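Local coordinates for protein amicyanin (Paracoccus versutus, PDB 1ID2) that is a type 1 blue copper protein of the plastocyanin/azurin family that probably carries electrons through its single bound copper ion, at residues A[15-18]-A[19-23]. Residues are numbered along the deposited sequence; the frame is centred on the assembly and turned at random.
Sequences ADVP and ADAVV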
loop_
_atom_site.group_PDB
_atom_site.type_symbol
_atom_site.label_atom_id
_atom_site.label_comp_id
_atom_site.label_asym_id
_atom_site.label_seq_id
_atom_site.Cartn_x
_atom_site.Cartn_y
_atom_site.Cartn_z
ATOM N N ALA A 15 7.478 -10.237 9.530
ATOM C CA ALA A 15 7.118 -11.236 10.527
ATOM C C ALA A 15 5.860 -10.880 11.312
ATOM O O ALA A 15 5.244 -11.770 11.876
ATOM C CB ALA A 15 8.267 -11.452 11.473
ATOM N N ASP A 16 5.449 -9.604 11.300
ATOM C CA ASP A 16 4.233 -9.161 12.000
ATOM C C ASP A 16 2.950 -9.229 11.173
ATOM O O ASP A 16 1.875 -8.907 11.689
ATOM C CB ASP A 16 4.376 -7.724 12.539
ATOM C CG ASP A 16 5.490 -7.571 13.574
ATOM O OD1 ASP A 16 5.916 -6.414 13.795
ATOM O OD2 ASP A 16 5.976 -8.584 14.134
ATOM N N VAL A 17 3.071 -9.565 9.885
ATOM C CA VAL A 17 1.922 -9.649 8.966
ATOM C C VAL A 17 1.091 -10.913 9.236
ATOM O O VAL A 17 1.641 -11.999 9.412
ATOM C CB VAL A 17 2.393 -9.666 7.482
ATOM C CG1 VAL A 17 1.162 -9.747 6.518
ATOM C CG2 VAL A 17 3.269 -8.417 7.193
ATOM N N PRO A 18 -0.243 -10.777 9.334
ATOM C CA PRO A 18 -0.983 -11.988 9.690
ATOM C C PRO A 18 -1.157 -12.951 8.525
ATOM O O PRO A 18 -1.126 -12.560 7.344
ATOM C CB PRO A 18 -2.316 -11.451 10.232
ATOM C CG PRO A 18 -2.446 -10.115 9.662
ATOM C CD PRO A 18 -1.049 -9.569 9.582
ATOM N N ALA A 19 -1.347 -14.218 8.863
ATOM C CA ALA A 19 -1.251 -15.275 7.883
ATOM C C ALA A 19 -2.341 -15.173 6.805
ATOM O O ALA A 19 -2.202 -15.705 5.701
ATOM C CB ALA A 19 -1.314 -16.607 8.589
ATOM N N ASP A 20 -3.461 -14.554 7.145
ATOM C CA ASP A 20 -4.607 -14.534 6.230
ATOM C C ASP A 20 -4.726 -13.239 5.423
ATOM O O ASP A 20 -5.707 -13.021 4.715
ATOM C CB ASP A 20 -5.915 -14.800 7.008
ATOM C CG ASP A 20 -6.189 -13.768 8.118
ATOM O OD1 ASP A 20 -7.336 -13.740 8.606
ATOM O OD2 ASP A 20 -5.279 -13.015 8.535
ATOM N N ALA A 21 -3.687 -12.416 5.478
ATOM C CA ALA A 21 -3.706 -11.106 4.849
ATOM C C ALA A 21 -3.640 -11.175 3.307
ATOM O O ALA A 21 -3.171 -12.165 2.741
ATOM C CB ALA A 21 -2.548 -10.285 5.404
ATOM N N VAL A 22 -4.167 -10.152 2.629
ATOM C CA VAL A 22 -3.822 -9.935 1.224
ATOM C C VAL A 22 -2.562 -9.107 1.179
ATOM O O VAL A 22 -2.454 -8.121 1.905
ATOM C CB VAL A 22 -4.917 -9.206 0.434
ATOM C CG1 VAL A 22 -6.094 -10.116 0.261
ATOM C CG2 VAL A 22 -5.315 -7.936 1.123
ATOM N N VAL A 23 -1.534 -9.666 0.548
ATOM C CA VAL A 23 -0.203 -9.086 0.592
ATOM C C VAL A 23 0.226 -8.758 -0.837
ATOM O O VAL A 23 0.035 -9.560 -1.751
ATOM C CB VAL A 23 0.828 -10.065 1.266
ATOM C CG1 VAL A 23 2.218 -9.430 1.313
ATOM C CG2 VAL A 23 0.397 -10.389 2.669
#
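A type I beta turn, P18 to A21, reverses the chain just ahead of strand 22-27, and side chains on the two arms meet across it. A single hydrogen bond closes the turn: the amide N of A21 lies 3.2 Å from the carbonyl O of P18, with an N-H...O angle of 158°. The donor sits well above the carbonyl plane of P18, off its lone pairs. A19 and D20 fill the two corner positions, and the CB of A19 points away from 15-18 overall yet still brushes the carbonyl carbon of P18.

Beyond the bond, the apolar contact runs mainly through one branch of V17. Its CG1, anti to the backbone N (chi1 -180°), reaches across to the CB of A21 at 3.9 Å. The same methyl meets CG2 of V23 at 4.0 Å, the two valine side chains lying at a slant to one another. The P18 ring joins more loosely, its CG 4.3 Å from the CB of A21. At the corner, D20 starts off pointing away from the first arm, but with chi1 59° its CG sits between its own N and carbonyl carbon, and OD2 swings back to 3.8 Å from the CB of P18.

The turn lies at the surface, in the connection from strand 4-13 to strand 22-27. There V22 pairs through its backbone with Y45 of the parallel strand 43-48; the side chains of V17, P18 and A21 lie on Y45, while V23 rests on V47 of that strand.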